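Local coordinates for protein glycosyl hydrolase, family 38 (Enterococcus faecalis, PDB 5KBP) that probably hydrolyses alpha-linked mannose from carbohydrate substrates, at residues 292-304 with 567-579. Sequence-based numbering, arbitrary orientation.
Sequences GWYTLANTSSARV and DIGNEYIFFKPTE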
loop_
_atom_site.group_PDB
_atom_site.type_symbol
_atom_site.label_atom_id
_atom_site.label_comp_id
_atom_site.label_asym_id
_atom_site.label_seq_id
_atom_site.Cartn_x
_atom_site.Cartn_y
_atom_site.Cartn_z
ATOM N N GLY A 292 -1.451 36.643 2.579
ATOM C CA GLY A 292 -1.071 35.587 3.494
ATOM C C GLY A 292 -2.138 34.555 3.782
ATOM O O GLY A 292 -1.897 33.654 4.597
ATOM N N TRP A 293 -3.306 34.650 3.144
ATOM C CA TRP A 293 -4.387 33.704 3.382
ATOM C C TRP A 293 -4.264 32.429 2.563
ATOM O O TRP A 293 -4.807 31.396 2.972
ATOM C CB TRP A 293 -5.743 34.353 3.085
ATOM C CG TRP A 293 -6.110 35.437 4.044
ATOM C CD1 TRP A 293 -6.213 36.770 3.775
ATOM C CD2 TRP A 293 -6.427 35.280 5.432
ATOM N NE1 TRP A 293 -6.578 37.454 4.910
ATOM C CE2 TRP A 293 -6.714 36.561 5.942
ATOM C CE3 TRP A 293 -6.496 34.180 6.291
ATOM C CZ2 TRP A 293 -7.065 36.772 7.272
ATOM C CZ3 TRP A 293 -6.843 34.391 7.610
ATOM C CH2 TRP A 293 -7.125 35.675 8.088
ATOM N N TYR A 294 -3.575 32.470 1.428
ATOM C CA TYR A 294 -3.493 31.322 0.534
ATOM C C TYR A 294 -2.046 30.998 0.191
ATOM O O TYR A 294 -1.712 30.681 -0.954
ATOM C CB TYR A 294 -4.319 31.557 -0.727
ATOM C CG TYR A 294 -5.776 31.808 -0.421
ATOM C CD1 TYR A 294 -6.650 30.751 -0.195
ATOM C CD2 TYR A 294 -6.276 33.100 -0.335
ATOM C CE1 TYR A 294 -7.982 30.976 0.096
ATOM C CE2 TYR A 294 -7.605 33.334 -0.044
ATOM C CZ TYR A 294 -8.455 32.268 0.171
ATOM O OH TYR A 294 -9.780 32.495 0.460
ATOM N N THR A 295 -1.164 31.073 1.191
ATOM C CA THR A 295 0.192 30.557 1.028
ATOM C C THR A 295 0.196 29.036 0.955
ATOM O O THR A 295 1.067 28.445 0.304
ATOM C CB THR A 295 1.075 31.036 2.185
ATOM O OG1 THR A 295 1.051 32.468 2.248
ATOM C CG2 THR A 295 2.516 30.574 2.005
ATOM N N LEU A 296 -0.782 28.394 1.599
ATOM C CA LEU A 296 -0.851 26.943 1.765
ATOM C C LEU A 296 0.335 26.407 2.558
ATOM O O LEU A 296 0.691 25.232 2.433
ATOM C CB LEU A 296 -0.969 26.224 0.414
ATOM C CG LEU A 296 -2.060 26.770 -0.511
ATOM C CD1 LEU A 296 -2.157 25.944 -1.783
ATOM C CD2 LEU A 296 -3.403 26.821 0.206
ATOM N N ALA A 297 0.947 27.256 3.387
ATOM C CA ALA A 297 2.095 26.826 4.177
ATOM C C ALA A 297 1.695 25.845 5.270
ATOM O O ALA A 297 2.531 25.057 5.727
ATOM C CB ALA A 297 2.798 28.033 4.794
ATOM N N ASN A 298 0.430 25.872 5.701
ATOM C CA ASN A 298 -0.038 24.954 6.733
ATOM C C ASN A 298 -0.110 23.508 6.259
ATOM O O ASN A 298 -0.461 22.632 7.057
ATOM C CB ASN A 298 -1.405 25.403 7.254
ATOM C CG ASN A 298 -1.330 26.706 8.020
ATOM O OD1 ASN A 298 -2.032 27.666 7.707
ATOM N ND2 ASN A 298 -0.465 26.749 9.026
ATOM N N THR A 299 0.204 23.234 4.991
ATOM C CA THR A 299 0.336 21.850 4.552
ATOM C C THR A 299 1.507 21.158 5.236
ATOM O O THR A 299 1.514 19.927 5.357
ATOM C CB THR A 299 0.507 21.790 3.034
ATOM O OG1 THR A 299 1.613 22.614 2.641
ATOM C CG2 THR A 299 -0.752 22.270 2.329
ATOM N N SER A 300 2.496 21.928 5.694
ATOM C CA SER A 300 3.653 21.354 6.369
ATOM C C SER A 300 3.285 20.668 7.680
ATOM O O SER A 300 4.028 19.791 8.136
ATOM C CB SER A 300 4.697 22.445 6.619
ATOM O OG SER A 300 4.101 23.601 7.184
ATOM N N SER A 301 2.161 21.039 8.292
ATOM C CA SER A 301 1.706 20.411 9.525
ATOM C C SER A 301 0.553 19.438 9.311
ATOM O O SER A 301 0.176 18.735 10.255
ATOM C CB SER A 301 1.285 21.479 10.544
ATOM O OG SER A 301 0.181 22.233 10.072
ATOM N N ALA A 302 -0.011 19.384 8.108
ATOM C CA ALA A 302 -1.095 18.453 7.827
ATOM C C ALA A 302 -0.562 17.027 7.766
ATOM O O ALA A 302 0.427 16.755 7.079
ATOM C CB ALA A 302 -1.777 18.819 6.511
ATOM N N ARG A 303 -1.225 16.118 8.481
ATOM C CA ARG A 303 -0.849 14.706 8.544
ATOM C C ARG A 303 0.647 14.553 8.836
ATOM O O ARG A 303 1.445 14.153 7.989
ATOM C CB ARG A 303 -1.231 13.984 7.248
ATOM C CG ARG A 303 -2.709 14.050 6.899
ATOM C CD ARG A 303 -2.982 13.345 5.581
ATOM N NE ARG A 303 -4.382 13.422 5.174
ATOM C CZ ARG A 303 -5.270 12.448 5.353
ATOM N NH1 ARG A 303 -4.910 11.312 5.936
ATOM N NH2 ARG A 303 -6.521 12.609 4.942
ATOM N N VAL A 304 0.999 14.882 10.081
ATOM C CA VAL A 304 2.406 14.951 10.474
ATOM C C VAL A 304 3.088 13.593 10.342
ATOM O O VAL A 304 4.308 13.519 10.144
ATOM C CB VAL A 304 2.525 15.514 11.905
ATOM C CG1 VAL A 304 1.840 14.591 12.905
ATOM C CG2 VAL A 304 3.984 15.746 12.279
ATOM N N ASP A 567 -9.004 24.362 15.267
ATOM C CA ASP A 567 -8.673 24.549 13.857
ATOM C C ASP A 567 -9.865 24.086 13.035
ATOM O O ASP A 567 -10.165 22.888 12.993
ATOM C CB ASP A 567 -7.408 23.786 13.476
ATOM C CG ASP A 567 -7.029 23.977 12.019
ATOM O OD1 ASP A 567 -7.546 24.918 11.384
ATOM O OD2 ASP A 567 -6.200 23.193 11.511
ATOM N N ILE A 568 -10.541 25.032 12.387
ATOM C CA ILE A 568 -11.701 24.722 11.562
ATOM C C ILE A 568 -11.367 25.018 10.106
ATOM O O ILE A 568 -12.231 25.440 9.328
ATOM C CB ILE A 568 -12.943 25.504 12.026
ATOM C CG1 ILE A 568 -12.652 27.006 12.062
ATOM C CG2 ILE A 568 -13.397 25.013 13.395
ATOM C CD1 ILE A 568 -13.851 27.846 12.441
ATOM N N GLY A 569 -10.111 24.796 9.728
ATOM C CA GLY A 569 -9.693 24.990 8.355
ATOM C C GLY A 569 -9.765 23.718 7.536
ATOM O O GLY A 569 -10.799 23.043 7.507
ATOM N N ASN A 570 -8.668 23.379 6.866
ATOM C CA ASN A 570 -8.600 22.181 6.039
ATOM C C ASN A 570 -7.153 21.700 6.005
ATOM O O ASN A 570 -6.295 22.202 6.738
ATOM C CB ASN A 570 -9.160 22.465 4.639
ATOM C CG ASN A 570 -8.578 23.723 4.021
ATOM O OD1 ASN A 570 -7.375 23.972 4.103
ATOM N ND2 ASN A 570 -9.434 24.529 3.405
ATOM N N GLU A 571 -6.879 20.721 5.140
ATOM C CA GLU A 571 -5.523 20.198 5.014
ATOM C C GLU A 571 -4.555 21.228 4.449
ATOM O O GLU A 571 -3.338 21.061 4.594
ATOM C CB GLU A 571 -5.524 18.943 4.142
ATOM C CG GLU A 571 -6.492 17.870 4.620
ATOM C CD GLU A 571 -6.349 16.566 3.860
ATOM O OE1 GLU A 571 -6.070 15.529 4.500
ATOM O OE2 GLU A 571 -6.507 16.577 2.622
ATOM N N TYR A 572 -5.060 22.286 3.817
ATOM C CA TYR A 572 -4.210 23.334 3.266
ATOM C C TYR A 572 -3.938 24.456 4.259
ATOM O O TYR A 572 -2.809 24.957 4.332
ATOM C CB TYR A 572 -4.852 23.935 2.013
ATOM C CG TYR A 572 -4.842 23.048 0.790
ATOM C CD1 TYR A 572 -3.765 23.052 -0.085
ATOM C CD2 TYR A 572 -5.923 22.227 0.496
ATOM C CE1 TYR A 572 -3.755 22.251 -1.213
ATOM C CE2 TYR A 572 -5.923 21.423 -0.630
ATOM C CZ TYR A 572 -4.837 21.438 -1.481
ATOM O OH TYR A 572 -4.833 20.637 -2.602
ATOM N N ILE A 573 -4.951 24.874 5.014
ATOM C CA ILE A 573 -4.920 26.133 5.746
ATOM C C ILE A 573 -5.384 25.910 7.178
ATOM O O ILE A 573 -6.360 25.192 7.425
ATOM C CB ILE A 573 -5.798 27.199 5.052
ATOM C CG1 ILE A 573 -5.333 27.410 3.608
ATOM C CG2 ILE A 573 -5.766 28.513 5.821
ATOM C CD1 ILE A 573 -6.153 28.413 2.836
ATOM N N PHE A 574 -4.676 26.527 8.121
ATOM C CA PHE A 574 -5.091 26.575 9.515
ATOM C C PHE A 574 -5.927 27.824 9.754
ATOM O O PHE A 574 -5.614 28.900 9.237
ATOM C CB PHE A 574 -3.873 26.572 10.443
ATOM C CG PHE A 574 -4.182 26.971 11.864
ATOM C CD1 PHE A 574 -4.638 26.036 12.776
ATOM C CD2 PHE A 574 -3.996 28.278 12.293
ATOM C CE1 PHE A 574 -4.918 26.394 14.084
ATOM C CE2 PHE A 574 -4.274 28.644 13.601
ATOM C CZ PHE A 574 -4.736 27.699 14.497
ATOM N N PHE A 575 -6.989 27.677 10.544
ATOM C CA PHE A 575 -7.824 28.820 10.905
ATOM C C PHE A 575 -8.413 28.568 12.284
ATOM O O PHE A 575 -9.214 27.643 12.459
ATOM C CB PHE A 575 -8.923 29.055 9.873
ATOM C CG PHE A 575 -9.767 30.267 10.160
ATOM C CD1 PHE A 575 -9.314 31.536 9.834
ATOM C CD2 PHE A 575 -11.008 30.141 10.761
ATOM C CE1 PHE A 575 -10.083 32.653 10.100
ATOM C CE2 PHE A 575 -11.784 31.255 11.029
ATOM C CZ PHE A 575 -11.320 32.513 10.698
ATOM N N LYS A 576 -8.026 29.390 13.249
ATOM C CA LYS A 576 -8.548 29.268 14.603
ATOM C C LYS A 576 -9.965 29.826 14.666
ATOM O O LYS A 576 -10.224 30.898 14.105
ATOM C CB LYS A 576 -7.649 30.013 15.589
ATOM C CG LYS A 576 -8.090 29.926 17.039
ATOM C CD LYS A 576 -7.250 30.841 17.918
ATOM C CE LYS A 576 -7.401 32.298 17.500
ATOM N NZ LYS A 576 -6.599 33.211 18.361
ATOM N N PRO A 577 -10.903 29.130 15.308
ATOM C CA PRO A 577 -12.243 29.699 15.496
ATOM C C PRO A 577 -12.173 31.037 16.219
ATOM O O PRO A 577 -11.287 31.281 17.041
ATOM C CB PRO A 577 -12.974 28.637 16.328
ATOM C CG PRO A 577 -11.900 27.715 16.837
ATOM C CD PRO A 577 -10.815 27.752 15.816
ATOM N N THR A 578 -13.133 31.908 15.896
ATOM C CA THR A 578 -13.013 33.320 16.247
ATOM C C THR A 578 -13.066 33.557 17.751
ATOM O O THR A 578 -12.512 34.550 18.235
ATOM C CB THR A 578 -14.107 34.129 15.547
ATOM O OG1 THR A 578 -15.397 33.692 15.998
ATOM C CG2 THR A 578 -14.018 33.943 14.041
ATOM N N GLU A 579 -13.719 32.675 18.508
ATOM C CA GLU A 579 -13.816 32.845 19.951
ATOM C C GLU A 579 -12.764 32.058 20.721
ATOM O O GLU A 579 -12.646 32.238 21.938
ATOM C CB GLU A 579 -15.212 32.443 20.447
ATOM C CG GLU A 579 -16.356 33.026 19.630
ATOM C CD GLU A 579 -16.266 34.532 19.472
ATOM O OE1 GLU A 579 -15.894 35.218 20.446
ATOM O OE2 GLU A 579 -16.567 35.031 18.367
#
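The loop that runs into helix 304-332, in the middle-domain region of this family 38 glycosidase, makes a short 3-10 turn at 297-299 and packs against a loop of the C-terminal domain region, joining the two through a few polar bonds and an apolar patch. Asn-298 crosses to the second loop, where its OD1 accepts a nearly straight hydrogen bond (167°) from Phe-574 N at 2.9 Å. The donor stands above the carbonyl plane, with the Phe-574 CB close by. Asparagine suits this place because its other end, ND2, donates to Glu-737, so one short amide serves both partners.

Leu-296 and Tyr-572 run side by side; the forked end of leucine suits the place, CD2 lying 3.7 Å from Tyr-572 CB while Leu-296 CD1 reaches Tyr-572 CD1 at 3.7 Å. With CG1 anti to its carbonyl carbon (chi1 -57°) and the chain then extended, Ile-573 brings its CD1 back across to within 3.9 Å of Tyr-294 CD1 and 3.3 Å of Trp-293 O. The slim methyl of Ala-302 lets the backbones close in, its CB resting 3.3 Å from Glu-571 O. Asn-570 shapes the second loop: its OD1 accepts from Tyr-572 N in an Asx turn and from Ile-573 N in the wider Asx motif.

At the far end an extended Arg-303, long enough to reach across, grips one oxygen side-on: NE and NH2 reach Glu-571 OE1 at 2.8 and 3.0 Å, from opposite faces of a carboxylate set 74° to the guanidinium. Asp-362 extends this buried salt bridge, also pairing with NH2 and probably helping balance the charge. Arg-752 of strand 745-753 binds the carbonyls of Asn-298 and Asn-570, bridging both loops, while segment 292-304 leads directly into helix 304-332 and segment 567-579 connects strands 555-566 and 583-584.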